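PDB 7CUJ: coiled-coil quantitatively-enriched protein 1 from Schizosaccharomyces pombe, which acts as a molecular adaptor at telomeres, linking them to the meiotic centrosome and contributing to telomere clustering, telomere length regulation and chromosome segregation. Local coordinates for residues T186-I191 with M195-S200; N62-P67 with L211-S216. All coordinates share one frame; numbering follows the deposited sequence.

Contact 1 (T186-I191 with M195-S200); sequences TIFYDI and MSVTSS
The ring of F188 meets V197 with its rim, not its face. CE1 lies 3.7 Å from V197 CB and comes up against the methine side of that carbon, which sits close to the plane of the ring. Neighbouring CZ reaches the CG1 branch, 3.9 Å from V197 CG1, while V197 CG2 stands 4.0 Å from F188 CE1, so that both methyl groups border the same corner of the ring. F188 gets there with CG anti to its own carbonyl carbon (chi1 -73°), which carries the ring off the strand towards the helix. The ring is hemmed in further by Y194, edge to face, and by F125, whose plane is inclined to it by only about 20°.

The two segments are the first strand and the helix of a beta-alpha-beta unit: strand 184-188 ends at F188, the chain turns through Y189 and D190, and helix 191-200 follows and leads on to strand 208-213, the neighbour of the first strand in the parallel sheet. D190 is the N-cap, its OD1 accepting a hydrogen bond from the backbone N of A193 and also bonded to S127 OG.

In the first turn, the backbone N of M195 donates to I191 O at 2.7 Å, a nearly straight bond (173°) of the ordinary i to i+4 helical kind. Alongside it, the two side chains cross at an angle, with I191 CG2 4.0 Å from M195 CG. The same methylene carbon, M195 CG, also lies 3.2 Å from I191 O. Both residues touch I221 of helix 217-223; M195 further meets Q225 and Y228, and I191 reaches R210 and I212 of strand 208-213.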
loop_
_atom_site.group_PDB
_atom_site.type_symbol
_atom_site.label_atom_id
_atom_site.label_comp_id
_atom_site.label_asym_id
_atom_site.label_seq_id
_atom_site.Cartn_x
_atom_site.Cartn_y
_atom_site.Cartn_z
ATOM N N THR A 186 38.405 10.186 -13.559
ATOM C CA THR A 186 37.206 10.477 -12.782
ATOM C C THR A 186 36.363 9.216 -12.587
ATOM O O THR A 186 36.023 8.533 -13.550
ATOM C CB THR A 186 36.369 11.593 -13.423
ATOM O OG1 THR A 186 37.228 12.699 -13.700
ATOM C CG2 THR A 186 35.227 12.060 -12.548
ATOM N N ILE A 187 36.016 8.934 -11.324
ATOM C CA ILE A 187 35.160 7.812 -10.967
ATOM C C ILE A 187 33.903 8.344 -10.281
ATOM O O ILE A 187 33.982 9.132 -9.341
ATOM C CB ILE A 187 35.898 6.799 -10.066
ATOM C CG1 ILE A 187 37.225 6.339 -10.674
ATOM C CG2 ILE A 187 34.995 5.618 -9.734
ATOM C CD1 ILE A 187 38.213 5.813 -9.658
ATOM N N PHE A 188 32.743 7.885 -10.758
ATOM C CA PHE A 188 31.485 8.130 -10.076
ATOM C C PHE A 188 31.115 6.895 -9.266
ATOM O O PHE A 188 30.850 5.835 -9.831
ATOM C CB PHE A 188 30.400 8.532 -11.075
ATOM C CG PHE A 188 30.589 9.926 -11.612
ATOM C CD1 PHE A 188 30.009 11.014 -10.976
ATOM C CD2 PHE A 188 31.390 10.157 -12.720
ATOM C CE1 PHE A 188 30.201 12.300 -11.456
ATOM C CE2 PHE A 188 31.584 11.443 -13.199
ATOM C CZ PHE A 188 30.987 12.512 -12.567
ATOM N N TYR A 189 31.127 7.049 -7.936
ATOM C CA TYR A 189 30.782 5.956 -7.042
ATOM C C TYR A 189 29.338 5.524 -7.293
ATOM O O TYR A 189 29.020 4.342 -7.197
ATOM C CB TYR A 189 31.032 6.334 -5.578
ATOM C CG TYR A 189 30.685 5.246 -4.592
ATOM C CD1 TYR A 189 31.631 4.309 -4.202
ATOM C CD2 TYR A 189 29.408 5.140 -4.058
ATOM C CE1 TYR A 189 31.320 3.301 -3.302
ATOM C CE2 TYR A 189 29.081 4.140 -3.156
ATOM C CZ TYR A 189 30.040 3.216 -2.779
ATOM O OH TYR A 189 29.729 2.229 -1.892
ATOM N N ASP A 190 28.480 6.496 -7.629
ATOM C CA ASP A 190 27.051 6.261 -7.764
ATOM C C ASP A 190 26.469 7.179 -8.836
ATOM O O ASP A 190 27.031 8.233 -9.135
ATOM C CB ASP A 190 26.330 6.413 -6.420
ATOM C CG ASP A 190 26.490 7.791 -5.803
ATOM O OD1 ASP A 190 25.825 8.736 -6.284
ATOM O OD2 ASP A 190 27.294 7.913 -4.857
ATOM N N ILE A 191 25.323 6.760 -9.388
ATOM C CA ILE A 191 24.671 7.427 -10.502
ATOM C C ILE A 191 24.056 8.744 -10.035
ATOM O O ILE A 191 24.027 9.704 -10.800
ATOM C CB ILE A 191 23.650 6.489 -11.182
ATOM C CG1 ILE A 191 24.338 5.495 -12.123
ATOM C CG2 ILE A 191 22.545 7.262 -11.891
ATOM C CD1 ILE A 191 25.094 6.133 -13.274
ATOM N N MET A 195 24.275 12.090 -12.038
ATOM C CA MET A 195 23.126 12.923 -12.365
ATOM C C MET A 195 23.393 14.360 -11.924
ATOM O O MET A 195 23.215 15.295 -12.702
ATOM C CB MET A 195 21.857 12.431 -11.659
ATOM C CG MET A 195 21.390 11.044 -12.068
ATOM S SD MET A 195 20.759 10.963 -13.761
ATOM C CE MET A 195 22.234 10.452 -14.641
ATOM N N SER A 196 23.833 14.499 -10.666
ATOM C CA SER A 196 24.030 15.775 -9.997
ATOM C C SER A 196 25.161 16.569 -10.650
ATOM O O SER A 196 24.995 17.749 -10.951
ATOM C CB SER A 196 24.282 15.554 -8.525
ATOM O OG SER A 196 24.413 16.787 -7.837
ATOM N N VAL A 197 26.306 15.910 -10.870
ATOM C CA VAL A 197 27.524 16.576 -11.307
ATOM C C VAL A 197 27.418 16.975 -12.780
ATOM O O VAL A 197 27.900 18.039 -13.165
ATOM C CB VAL A 197 28.772 15.717 -11.022
ATOM C CG1 VAL A 197 30.013 16.244 -11.726
ATOM C CG2 VAL A 197 29.029 15.586 -9.528
ATOM N N THR A 198 26.781 16.121 -13.594
ATOM C CA THR A 198 26.641 16.346 -15.026
ATOM C C THR A 198 25.788 17.587 -15.291
ATOM O O THR A 198 26.081 18.352 -16.207
ATOM C CB THR A 198 26.093 15.099 -15.737
ATOM O OG1 THR A 198 27.063 14.060 -15.603
ATOM C CG2 THR A 198 25.796 15.317 -17.205
ATOM N N SER A 199 24.737 17.774 -14.484
ATOM C CA SER A 199 23.787 18.857 -14.689
ATOM C C SER A 199 24.364 20.198 -14.232
ATOM O O SER A 199 24.158 21.213 -14.896
ATOM C CB SER A 199 22.456 18.559 -14.039
ATOM O OG SER A 199 22.625 18.131 -12.696
ATOM N N SER A 200 25.089 20.192 -13.105
ATOM C CA SER A 200 25.617 21.411 -12.510
ATOM C C SER A 200 26.841 21.910 -13.277
ATOM O O SER A 200 26.863 23.051 -13.734
ATOM C CB SER A 200 25.920 21.220 -11.042
ATOM O OG SER A 200 27.029 20.351 -10.858
#

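Contact 2 (N62-P67 with L211-S216); sequences NIAKHP and LIHLGS
The carbonyl oxygen of A64, in the last turn of helix 47-65, receives the imidazole of H213 from the end of strand 208-213. H213 ND1 lies 3.0 Å from A64 O, and the oxygen sits at the ring's edge, close to its plane. The hydrogen bond is nevertheless weak, because the angle at the hydrogen is only 133°. The lateral shift of the oxygen also brings H213 CE1 to 3.4 Å from A64 O. A second, likewise weak, donor to this carbonyl is K103 NZ from helix 102-112, so two basic side chains converge on the carbonyl oxygen of a buried residue. The unusual first torsion of H213 (chi1 -95°) goes with this placement of the ring, whose surroundings also include Q22 and S102.

Beside the polar contact, A64 CB packs on S216 CB at 4.3 Å, the methyl group meeting the serine where the chain has turned back after the strand. H213 to S216 form a type II beta turn, with G215 at positive phi in its third position. S216 OG hydrogen-bonds to H213 O at 2.8 Å, tilted 34° from the carbonyl plane, which ties the two ends of the turn together. The same hydroxyl accepts from the backbone N of E218, while E218 OE1 takes the H213 backbone N-H. S216 is thus the N-cap of helix 217-223, and the arrangement is a strand-turn-helix junction at the C-terminal end of a strand inside the parallel sheet of an alpha/beta fold, with the end of helix 47-65 docked against it.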
loop_
_atom_site.group_PDB
_atom_site.type_symbol
_atom_site.label_atom_id
_atom_site.label_comp_id
_atom_site.label_asym_id
_atom_site.label_seq_id
_atom_site.Cartn_x
_atom_site.Cartn_y
_atom_site.Cartn_z
ATOM N N ASN A 62 20.065 4.809 -2.289
ATOM C CA ASN A 62 20.780 4.616 -1.036
ATOM C C ASN A 62 21.272 3.174 -0.921
ATOM O O ASN A 62 22.428 2.947 -0.570
ATOM C CB ASN A 62 19.951 5.026 0.185
ATOM C CG ASN A 62 19.656 6.510 0.240
ATOM O OD1 ASN A 62 20.292 7.307 -0.450
ATOM N ND2 ASN A 62 18.682 6.889 1.053
ATOM N N ILE A 63 20.381 2.218 -1.223
ATOM C CA ILE A 63 20.701 0.798 -1.182
ATOM C C ILE A 63 21.863 0.514 -2.133
ATOM O O ILE A 63 22.739 -0.292 -1.823
ATOM C CB ILE A 63 19.452 -0.058 -1.492
ATOM C CG1 ILE A 63 18.408 0.055 -0.373
ATOM C CG2 ILE A 63 19.821 -1.509 -1.767
ATOM C CD1 ILE A 63 16.988 -0.261 -0.804
ATOM N N ALA A 64 21.868 1.209 -3.279
ATOM C CA ALA A 64 22.866 1.020 -4.318
ATOM C C ALA A 64 24.194 1.656 -3.912
ATOM O O ALA A 64 25.248 1.238 -4.384
ATOM C CB ALA A 64 22.363 1.576 -5.629
ATOM N N LYS A 65 24.139 2.677 -3.049
ATOM C CA LYS A 65 25.352 3.289 -2.525
ATOM C C LYS A 65 25.971 2.349 -1.496
ATOM O O LYS A 65 27.069 1.838 -1.708
ATOM C CB LYS A 65 25.068 4.669 -1.927
ATOM C CG LYS A 65 24.815 5.770 -2.943
ATOM C CD LYS A 65 24.399 7.080 -2.307
ATOM C CE LYS A 65 23.300 7.772 -3.088
ATOM N NZ LYS A 65 22.854 9.020 -2.424
ATOM N N HIS A 66 25.244 2.112 -0.398
ATOM C CA HIS A 66 25.650 1.134 0.598
ATOM C C HIS A 66 24.461 0.759 1.473
ATOM O O HIS A 66 23.759 1.639 1.964
ATOM C CB HIS A 66 26.801 1.674 1.455
ATOM C CG HIS A 66 27.662 0.597 2.022
ATOM N ND1 HIS A 66 28.917 0.327 1.522
ATOM C CD2 HIS A 66 27.454 -0.288 3.020
ATOM C CE1 HIS A 66 29.454 -0.666 2.201
ATOM N NE2 HIS A 66 28.574 -1.064 3.123
ATOM N N PRO A 67 24.203 -0.547 1.708
ATOM C CA PRO A 67 23.090 -0.968 2.563
ATOM C C PRO A 67 23.189 -0.477 4.007
ATOM O O PRO A 67 22.171 -0.348 4.686
ATOM C CB PRO A 67 23.126 -2.504 2.486
ATOM C CG PRO A 67 24.532 -2.840 2.025
ATOM C CD PRO A 67 24.942 -1.686 1.136
ATOM N N LEU A 211 30.657 3.430 -11.589
ATOM C CA LEU A 211 30.323 2.230 -10.841
ATOM C C LEU A 211 28.800 2.121 -10.806
ATOM O O LEU A 211 28.127 2.955 -10.201
ATOM C CB LEU A 211 30.908 2.353 -9.427
ATOM C CG LEU A 211 32.381 1.971 -9.238
ATOM C CD1 LEU A 211 33.228 2.268 -10.467
ATOM C CD2 LEU A 211 32.963 2.645 -8.007
ATOM N N ILE A 212 28.274 1.100 -11.495
ATOM C CA ILE A 212 26.843 0.904 -11.639
ATOM C C ILE A 212 26.499 -0.507 -11.173
ATOM O O ILE A 212 27.013 -1.483 -11.714
ATOM C CB ILE A 212 26.397 1.162 -13.094
ATOM C CG1 ILE A 212 26.644 2.619 -13.502
ATOM C CG2 ILE A 212 24.940 0.766 -13.286
ATOM C CD1 ILE A 212 26.408 2.911 -14.967
ATOM N N HIS A 213 25.625 -0.600 -10.165
ATOM C CA HIS A 213 25.202 -1.894 -9.655
ATOM C C HIS A 213 24.242 -2.560 -10.638
ATOM O O HIS A 213 23.276 -1.942 -11.084
ATOM C CB HIS A 213 24.598 -1.771 -8.251
ATOM C CG HIS A 213 25.579 -2.040 -7.162
ATOM N ND1 HIS A 213 25.852 -1.119 -6.173
ATOM C CD2 HIS A 213 26.355 -3.114 -6.907
ATOM C CE1 HIS A 213 26.755 -1.615 -5.352
ATOM N NE2 HIS A 213 27.078 -2.838 -5.778
ATOM N N LEU A 214 24.532 -3.827 -10.955
ATOM C CA LEU A 214 23.723 -4.612 -11.873
ATOM C C LEU A 214 22.355 -4.869 -11.244
ATOM O O LEU A 214 22.262 -5.401 -10.136
ATOM C CB LEU A 214 24.440 -5.928 -12.195
ATOM C CG LEU A 214 25.656 -5.833 -13.119
ATOM C CD1 LEU A 214 26.534 -7.068 -12.982
ATOM C CD2 LEU A 214 25.230 -5.661 -14.567
ATOM N N GLY A 215 21.306 -4.457 -11.968
ATOM C CA GLY A 215 19.928 -4.741 -11.599
ATOM C C GLY A 215 19.340 -3.700 -10.648
ATOM O O GLY A 215 18.204 -3.849 -10.206
ATOM N N SER A 216 20.122 -2.654 -10.349
ATOM C CA SER A 216 19.701 -1.589 -9.451
ATOM C C SER A 216 19.017 -0.478 -10.247
ATOM O O SER A 216 18.880 -0.586 -11.464
ATOM C CB SER A 216 20.874 -1.063 -8.658
ATOM O OG SER A 216 21.746 -0.302 -9.482
#

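Overall arrangement
The centres of the two contacts lie about 14 Å apart at the same end of the parallel sheet, where strands 184-188 and 208-213 are neighbours. Contact 1 is local, spanning a strand and the helix that follows it; contact 2 joins helix 47-65, earlier in the chain, to the next strand, so contact 1 is nested within the loop contact 2 closes. They touch: F188 O and L211 N, 3.0 Å apart, probably form a hydrogen bond between the strands, and Y189 OH, just after its strand, probably bonds to K65 O of helix 47-65, 2.7 Å away. Both lie inside this alpha/beta domain of Ccq1, the end of helix 47-65 packing against the loops after the two strands.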